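Local coordinates for protein BsaWI endonuclease (PDB 4ZSF) that acts as a restriction endonuclease of the PD-(D/E)XK family, seen bound to DNA as a two-subunit assembly and probably cutting it with the help of metal ions, at residues 34-39 / 54-59; 65-68 / 72-75. All coordinates share one frame; numbering follows the deposited sequence. Where two conformers were deposited one is given.

Contact 1 of 2, residues 34-39 / 54-59; sequences RDTMIS and KAVYSA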
loop_
_atom_site.group_PDB
_atom_site.type_symbol
_atom_site.label_atom_id
_atom_site.label_comp_id
_atom_site.label_asym_id
_atom_site.label_seq_id
_atom_site.Cartn_x
_atom_site.Cartn_y
_atom_site.Cartn_z
ATOM N N ARG A 34 -15.960 2.957 17.856
ATOM C CA ARG A 34 -15.326 2.615 19.139
ATOM C C ARG A 34 -16.381 2.228 20.161
ATOM O O ARG A 34 -16.283 1.203 20.865
ATOM C CB ARG A 34 -14.524 3.879 19.555
ATOM C CG ARG A 34 -13.721 3.957 20.772
ATOM C CD ARG A 34 -12.873 5.272 20.558
ATOM N NE ARG A 34 -13.643 6.489 20.827
ATOM C CZ ARG A 34 -13.698 7.617 20.088
ATOM N NH1 ARG A 34 -13.060 7.781 18.929
ATOM N NH2 ARG A 34 -14.459 8.611 20.537
ATOM N N ASP A 35 -17.406 3.067 20.269
ATOM C CA ASP A 35 -18.382 2.838 21.358
ATOM C C ASP A 35 -19.334 1.702 21.047
ATOM O O ASP A 35 -19.830 1.015 21.962
ATOM C CB ASP A 35 -19.164 4.138 21.628
ATOM C CG ASP A 35 -18.325 5.194 22.387
ATOM O OD1 ASP A 35 -17.096 5.002 22.677
ATOM O OD2 ASP A 35 -18.919 6.266 22.624
ATOM N N THR A 36 -19.572 1.440 19.763
ATOM C CA THR A 36 -20.422 0.293 19.428
ATOM C C THR A 36 -19.620 -0.980 19.717
ATOM O O THR A 36 -20.195 -1.931 20.241
ATOM C CB THR A 36 -20.889 0.323 17.971
ATOM O OG1 THR A 36 -21.660 1.530 17.791
ATOM C CG2 THR A 36 -21.797 -0.920 17.643
ATOM N N MET A 37 -18.333 -1.011 19.339
ATOM C CA MET A 37 -17.476 -2.198 19.615
ATOM C C MET A 37 -17.491 -2.476 21.147
ATOM O O MET A 37 -17.724 -3.601 21.620
ATOM C CB MET A 37 -16.051 -1.964 19.099
ATOM C CG MET A 37 -15.101 -3.158 19.335
ATOM S SD MET A 37 -15.658 -4.686 18.502
ATOM C CE MET A 37 -14.043 -5.479 18.440
ATOM N N ILE A 38 -17.258 -1.436 21.928
ATOM C CA ILE A 38 -17.178 -1.622 23.394
ATOM C C ILE A 38 -18.527 -2.102 23.940
ATOM O O ILE A 38 -18.567 -3.076 24.696
ATOM C CB ILE A 38 -16.736 -0.315 24.094
ATOM C CG1 ILE A 38 -15.271 -0.026 23.779
ATOM C CG2 ILE A 38 -16.973 -0.412 25.687
ATOM C CD1 ILE A 38 -14.845 1.388 24.236
ATOM N N SER A 39 -19.609 -1.440 23.531
ATOM C CA SER A 39 -20.963 -1.719 24.026
ATOM C C SER A 39 -21.404 -3.125 23.691
ATOM O O SER A 39 -21.978 -3.851 24.534
ATOM C CB SER A 39 -21.956 -0.712 23.433
ATOM O OG SER A 39 -23.160 -0.734 24.179
ATOM N N LYS A 54 -16.876 -7.098 12.559
ATOM C CA LYS A 54 -17.508 -7.235 11.226
ATOM C C LYS A 54 -18.936 -6.661 11.136
ATOM O O LYS A 54 -19.337 -6.145 10.110
ATOM C CB LYS A 54 -17.551 -8.728 10.818
ATOM C CG LYS A 54 -16.219 -9.267 10.461
ATOM C CD LYS A 54 -16.405 -10.740 10.049
ATOM N N ALA A 55 -19.698 -6.726 12.222
ATOM C CA ALA A 55 -21.039 -6.149 12.229
ATOM C C ALA A 55 -20.964 -4.604 12.253
ATOM O O ALA A 55 -21.746 -3.917 11.604
ATOM C CB ALA A 55 -21.808 -6.689 13.460
ATOM N N VAL A 56 -19.971 -4.087 12.957
ATOM C CA VAL A 56 -19.730 -2.630 12.977
ATOM C C VAL A 56 -19.324 -2.144 11.573
ATOM O O VAL A 56 -19.751 -1.115 11.057
ATOM C CB VAL A 56 -18.605 -2.304 13.976
ATOM C CG1 VAL A 56 -18.260 -0.800 13.910
ATOM C CG2 VAL A 56 -19.134 -2.656 15.420
ATOM N N TYR A 57 -18.458 -2.917 10.972
ATOM C CA TYR A 57 -18.086 -2.648 9.533
ATOM C C TYR A 57 -19.331 -2.582 8.645
ATOM O O TYR A 57 -19.475 -1.662 7.816
ATOM C CB TYR A 57 -17.182 -3.744 9.073
ATOM C CG TYR A 57 -16.968 -3.858 7.579
ATOM C CD1 TYR A 57 -16.086 -2.985 6.935
ATOM C CD2 TYR A 57 -17.628 -4.839 6.830
ATOM C CE1 TYR A 57 -15.794 -3.158 5.505
ATOM C CE2 TYR A 57 -17.388 -5.002 5.405
ATOM C CZ TYR A 57 -16.463 -4.166 4.789
ATOM O OH TYR A 57 -16.235 -4.390 3.428
ATOM N N SER A 58 -20.211 -3.562 8.804
ATOM C CA SER A 58 -21.453 -3.620 8.044
ATOM C C SER A 58 -22.247 -2.333 8.238
ATOM O O SER A 58 -22.772 -1.781 7.277
ATOM C CB SER A 58 -22.310 -4.819 8.471
ATOM O OG SER A 58 -23.486 -4.904 7.676
ATOM N N ALA A 59 -22.322 -1.853 9.484
ATOM C CA ALA A 59 -23.131 -0.670 9.799
ATOM C C ALA A 59 -22.487 0.542 9.159
ATOM O O ALA A 59 -23.173 1.393 8.568
ATOM C CB ALA A 59 -23.255 -0.481 11.335
#
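M37 and V56 mark the point where the backbones of 34-39 and 54-59 come nearest, with their CA atoms 7.0 Å apart. Both segments are helical and run in broadly opposite directions, well short of strictly antiparallel. Within each, the i to i+4 bonds hold the turns: S39 N reaches D35 O at 2.9 Å, and A59 N reaches A55 O at 3.0 Å.

V56 does most of the touching. Its CB points across at the other helix. The methyl CG2, placed beside the backbone N because CG1 takes the position anti to it (chi1 175°), comes in at the end of the T36 side chain, and V56 CG2 meets T36 CG2 at 3.9 Å. The two side chains slide past each other in opposite directions. The same V56 CG2 also lies 4.3 Å from the backbone M37 N, so this methyl sits against the surface of the facing helix.

T36 turns CG2 across, anti to its backbone N (chi1 -61° for OG1), while OG1, beside that N, is hydrogen-bonded to A32 O, one turn earlier in the same helix. M37 flanks the meeting point; its CB stays 4.8 Å from V56 CG2, while its side chain packs on A49, I52 and W53, farther toward the start of helix 49-65. From the second subunit, M94 packs on M37 and W83 packs on V56.

No hydrogen bond, salt bridge or ring stack joins the two segments. This is a small, buried, apolar touch of two helices in the N-terminal helical part of the chain, resting on methyl groups. T36 OG1 has its partner, A32 O, in its own helix, and what V56 offers is hydrocarbon, so the contact is non-directional.

Contact 2 of 2, residues 65-68 / 72-75; sequences SGIA and IIQK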
loop_
_atom_site.group_PDB
_atom_site.type_symbol
_atom_site.label_atom_id
_atom_site.label_comp_id
_atom_site.label_asym_id
_atom_site.label_seq_id
_atom_site.Cartn_x
_atom_site.Cartn_y
_atom_site.Cartn_z
ATOM N N SER A 65 -22.498 4.007 2.119
ATOM C CA SER A 65 -22.814 3.610 0.723
ATOM C C SER A 65 -24.287 3.503 0.406
ATOM O O SER A 65 -24.656 3.457 -0.788
ATOM C CB SER A 65 -22.170 2.247 0.386
ATOM O OG SER A 65 -22.836 1.204 1.115
ATOM N N GLY A 66 -25.134 3.364 1.432
ATOM C CA GLY A 66 -26.545 3.040 1.225
ATOM C C GLY A 66 -26.847 1.568 0.951
ATOM O O GLY A 66 -27.996 1.156 0.784
ATOM N N ILE A 67 -25.804 0.757 0.927
ATOM C CA ILE A 67 -25.900 -0.682 0.678
ATOM C C ILE A 67 -25.777 -1.533 1.935
ATOM O O ILE A 67 -24.766 -1.493 2.642
ATOM C CB ILE A 67 -24.808 -1.105 -0.339
ATOM C CG1 ILE A 67 -25.104 -0.359 -1.629
ATOM C CG2 ILE A 67 -24.886 -2.613 -0.618
ATOM C CD1 ILE A 67 -23.993 0.227 -2.232
ATOM N N ALA A 68 -26.810 -2.337 2.198
ATOM C CA ALA A 68 -26.837 -3.117 3.426
ATOM C C ALA A 68 -26.472 -4.564 3.144
ATOM O O ALA A 68 -26.225 -5.332 4.085
ATOM C CB ALA A 68 -28.228 -3.034 4.091
ATOM N N ILE A 72 -23.313 -7.849 -2.035
ATOM C CA ILE A 72 -23.010 -6.841 -3.035
ATOM C C ILE A 72 -21.616 -6.267 -2.704
ATOM O O ILE A 72 -20.710 -6.123 -3.561
ATOM C CB ILE A 72 -24.085 -5.717 -3.036
ATOM C CG1 ILE A 72 -25.456 -6.240 -3.470
ATOM C CG2 ILE A 72 -23.643 -4.557 -3.913
ATOM C CD1 ILE A 72 -25.487 -6.883 -4.833
ATOM N N ILE A 73 -21.448 -5.934 -1.435
ATOM C CA ILE A 73 -20.214 -5.302 -1.008
ATOM C C ILE A 73 -19.020 -6.225 -1.275
ATOM O O ILE A 73 -17.989 -5.780 -1.817
ATOM C CB ILE A 73 -20.308 -4.916 0.500
ATOM C CG1 ILE A 73 -21.279 -3.744 0.593
ATOM C CG2 ILE A 73 -18.912 -4.496 1.037
ATOM C CD1 ILE A 73 -21.705 -3.462 1.961
ATOM N N GLN A 74 -19.169 -7.485 -0.902
ATOM C CA GLN A 74 -18.080 -8.422 -1.081
ATOM C C GLN A 74 -17.731 -8.516 -2.577
ATOM O O GLN A 74 -16.555 -8.465 -2.949
ATOM C CB GLN A 74 -18.445 -9.800 -0.503
ATOM C CG GLN A 74 -17.362 -10.869 -0.678
ATOM C CD GLN A 74 -17.736 -12.219 -0.108
ATOM O OE1 GLN A 74 -18.864 -12.695 -0.270
ATOM N NE2 GLN A 74 -16.778 -12.861 0.552
ATOM N N LYS A 75 -18.758 -8.608 -3.418
ATOM C CA LYS A 75 -18.542 -8.800 -4.871
ATOM C C LYS A 75 -17.843 -7.588 -5.475
ATOM O O LYS A 75 -16.982 -7.732 -6.390
ATOM C CB LYS A 75 -19.855 -9.046 -5.577
ATOM C CG LYS A 75 -20.419 -10.489 -5.283
ATOM C CD LYS A 75 -21.795 -10.654 -5.901
ATOM C CE LYS A 75 -22.147 -12.108 -6.239
ATOM N NZ LYS A 75 -21.915 -13.080 -5.135
#
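I73 reaches from 72-75 toward I67 in 65-68, the two CA atoms lying 7.5 Å apart. From its CB, which points at the loop, CG1 leaves beside the backbone N (chi1 -71°) and meets I67 CG2 at 4.0 Å. CD1 carries on in an extended chain, chi2 167°, and ends 3.7 Å from the backbone I67 O, still 4.2 Å from I67 CG2. The other branch, CG2, lies on the side of helix 49-65.

The loop that brings I67 here begins with an ST turn: I67 N donates to S65 OG at 3.0 Å, and S65 OG is also hydrogen-bonded to M61 O. G66, the first residue to leave helical geometry after helix 49-65, has a positive phi of 80°, and the chain then turns into helix 70-103, a short connection between two helices.

I67 CG2 serves both isoleucines: I72 CB and CG2 both lie 4.0 Å from it, while the CG1-CD1 arm of I72 leads away. I67 and I72 cross at about a right angle. In the second subunit, V76 packs on I67, and I67 of that subunit packs on I72.

In the fold
After helix 3-22 the chain runs through helix 25-43, turns, and returns at an angle as helix 49-65; contact 1 closes that helical hairpin across the 14 intervening residues. Contact 2 follows at once, closing the much shorter turn between helix 49-65 and the long helix 70-103, which leads toward the six-stranded sheet. The two loops are in series, neither nested nor crossed, with centres about 17 Å apart. Helix 49-65 links them: Y57, from segment 54-59, sets its OH 3.6 Å from I73 CG2 of segment 72-75. Both contacts also touch the second subunit, so these turns of the N-terminal helical part lie at the dimer interface.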